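Side-chain contact in Alpha/beta hydrolase fold protein (Ochrobactrum, PDB 4G9E), which probably hydrolyses the lactone ring of N-acyl homoserine lactones, opening these signal molecules to N-acyl homoserines: residues A145-E150 against E158-S163. Sequence-based numbering, arbitrary orientation. Where two conformers were deposited one is given.
With C4L (N-butanoyl-L-homoserine), chain C.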
loop_
_atom_site.group_PDB
_atom_site.type_symbol
_atom_site.label_atom_id
_atom_site.label_comp_id
_atom_site.label_asym_id
_atom_site.label_seq_id
_atom_site.Cartn_x
_atom_site.Cartn_y
_atom_site.Cartn_z
ATOM N N ALA A 145 2.366 0.569 17.920
ATOM C CA ALA A 145 3.131 -0.489 18.564
ATOM C C ALA A 145 2.687 -1.878 18.107
ATOM O O ALA A 145 3.470 -2.824 18.120
ATOM C CB ALA A 145 3.026 -0.366 20.077
ATOM N N LEU A 146 1.425 -1.998 17.708
ATOM C CA LEU A 146 0.869 -3.279 17.276
ATOM C C LEU A 146 1.352 -3.717 15.890
ATOM O O LEU A 146 1.242 -4.890 15.543
ATOM C CB LEU A 146 -0.661 -3.231 17.282
ATOM C CG LEU A 146 -1.324 -3.140 18.656
ATOM C CD1 LEU A 146 -2.831 -3.009 18.498
ATOM C CD2 LEU A 146 -0.975 -4.351 19.507
ATOM N N ALA A 147 1.861 -2.775 15.099
ATOM C CA ALA A 147 2.292 -3.071 13.729
ATOM C C ALA A 147 3.281 -4.237 13.648
ATOM O O ALA A 147 3.287 -4.990 12.673
ATOM C CB ALA A 147 2.881 -1.828 13.070
ATOM N N GLY A 148 4.112 -4.380 14.676
ATOM C CA GLY A 148 5.117 -5.430 14.714
ATOM C C GLY A 148 4.876 -6.495 15.762
ATOM O O GLY A 148 5.779 -7.264 16.083
ATOM N N GLN A 149 3.659 -6.545 16.293
ATOM C CA GLN A 149 3.321 -7.498 17.345
ATOM C C GLN A 149 2.665 -8.745 16.761
ATOM O O GLN A 149 1.636 -8.654 16.100
ATOM C CB GLN A 149 2.388 -6.848 18.364
ATOM C CG GLN A 149 2.010 -7.745 19.536
ATOM C CD GLN A 149 1.271 -6.981 20.611
ATOM O OE1 GLN A 149 1.781 -5.993 21.138
ATOM N NE2 GLN A 149 0.054 -7.414 20.922
ATOM N N GLU A 150 3.256 -9.910 17.015
ATOM C CA GLU A 150 2.736 -11.144 16.435
ATOM C C GLU A 150 1.356 -11.535 16.953
ATOM O O GLU A 150 0.449 -11.808 16.168
ATOM C CB GLU A 150 3.710 -12.308 16.626
ATOM C CG GLU A 150 3.095 -13.628 16.217
ATOM C CD GLU A 150 4.100 -14.742 16.093
ATOM O OE1 GLU A 150 5.311 -14.454 16.036
ATOM O OE2 GLU A 150 3.677 -15.913 16.047
ATOM N N GLU A 158 -9.439 -5.232 17.364
ATOM C CA GLU A 158 -10.374 -4.130 17.212
ATOM C C GLU A 158 -9.664 -2.779 17.182
ATOM O O GLU A 158 -9.951 -1.940 16.324
ATOM C CB GLU A 158 -11.428 -4.141 18.316
ATOM C CG GLU A 158 -12.355 -2.955 18.192
ATOM C CD GLU A 158 -13.557 -3.031 19.098
ATOM O OE1 GLU A 158 -13.697 -4.018 19.852
ATOM O OE2 GLU A 158 -14.366 -2.090 19.047
ATOM N N SER A 159 -8.721 -2.570 18.097
ATOM C CA SER A 159 -8.021 -1.293 18.147
ATOM C C SER A 159 -7.238 -1.047 16.865
ATOM O O SER A 159 -7.277 0.052 16.313
ATOM C CB SER A 159 -7.089 -1.210 19.355
ATOM O OG SER A 159 -6.733 0.137 19.617
ATOM N N TYR A 160 -6.525 -2.069 16.397
ATOM C CA TYR A 160 -5.739 -1.925 15.179
ATOM C C TYR A 160 -6.635 -1.702 13.965
ATOM O O TYR A 160 -6.356 -0.839 13.136
ATOM C CB TYR A 160 -4.812 -3.129 14.959
ATOM C CG TYR A 160 -3.667 -2.821 14.018
ATOM C CD1 TYR A 160 -2.696 -1.894 14.370
ATOM C CD2 TYR A 160 -3.563 -3.438 12.776
ATOM C CE1 TYR A 160 -1.655 -1.591 13.523
ATOM C CE2 TYR A 160 -2.509 -3.141 11.916
ATOM C CZ TYR A 160 -1.565 -2.214 12.300
ATOM O OH TYR A 160 -0.525 -1.902 11.459
ATOM N N ALA A 161 -7.703 -2.486 13.856
ATOM C CA ALA A 161 -8.630 -2.348 12.736
ATOM C C ALA A 161 -9.260 -0.963 12.704
ATOM O O ALA A 161 -9.364 -0.332 11.645
ATOM C CB ALA A 161 -9.708 -3.414 12.804
ATOM N N ARG A 162 -9.699 -0.489 13.865
ATOM C CA ARG A 162 -10.350 0.813 13.921
ATOM C C ARG A 162 -9.384 1.944 13.579
ATOM O O ARG A 162 -9.738 2.865 12.854
ATOM C CB ARG A 162 -10.999 1.039 15.287
ATOM C CG ARG A 162 -12.238 0.189 15.512
ATOM C CD ARG A 162 -12.962 0.595 16.782
ATOM N NE ARG A 162 -14.164 -0.207 17.010
ATOM C CZ ARG A 162 -15.343 0.018 16.442
ATOM N NH1 ARG A 162 -15.493 1.036 15.608
ATOM N NH2 ARG A 162 -16.377 -0.772 16.711
ATOM N N SER A 163 -8.161 1.875 14.094
ATOM C CA SER A 163 -7.204 2.953 13.869
ATOM C C SER A 163 -6.659 2.966 12.439
ATOM O O SER A 163 -6.467 4.028 11.853
ATOM C CB SER A 163 -6.060 2.891 14.881
ATOM O OG SER A 163 -5.376 1.655 14.800
HETATM O O1 C4L C . -1.298 0.445 8.070
HETATM C C4 C4L C . -0.140 -0.017 7.933
HETATM O O2 C4L C . 0.215 -0.707 6.951
HETATM C C3 C4L C . 0.887 0.238 9.012
HETATM C C2 C4L C . 0.570 1.518 9.796
HETATM C C1 C4L C . 1.263 1.553 11.148
HETATM O O3 C4L C . 0.651 0.608 12.040
HETATM N N1 C4L C . 2.245 0.367 8.471
HETATM C C5 C4L C . 3.162 -0.597 8.596
HETATM O O4 C4L C . 2.956 -1.652 9.182
HETATM C C6 C4L C . 4.519 -0.328 7.987
HETATM C C7 C4L C . 5.604 -0.672 9.002
HETATM C C8 C4L C . 5.561 0.226 10.232
#
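Leu146 and Tyr160 meet in a small apolar contact that joins the loop ahead of helix 154-165 to the helix itself. The two side chains run past each other in opposite directions: Leu146 CB approaches the phenol ring obliquely, 3.8 Å from Tyr160 CD1, while Leu146 CD1 reaches back to 4.1 Å from Tyr160 CB. With its CG anti to the backbone N (chi1 -160°), Tyr160 extends from the helix past this leucine, and its hydroxyl arrives beside Ala147, where OH comes to 3.8 Å from the methyl CB.

No hydrogen bond crosses between the segments; the polar end of Tyr160 is engaged by the ligand instead. Tyr160 OH and O3, the hydroxyl oxygen of the bound N-butanoyl-L-homoserine, are hydrogen-bonded at 2.8 Å, with O3 at the ring edge near its plane. The methyl group of Ala147 packs against the same oxygen, CB to O3 3.5 Å.

The backbone N-H groups of Asn33 and Leu103, consistent with an oxyanion hole, and His248 NE2 also hydrogen-bond the ligand. Both segments belong to the helical insertion between strands 120-124 and 211-216, the cap position of many alpha/beta hydrolases, which here contributes Ala147 and Tyr160 to the pocket for the ring-opened product, near a probable Ser102-His248-Glu219 triad whose serine sits on an apparent nucleophile elbow.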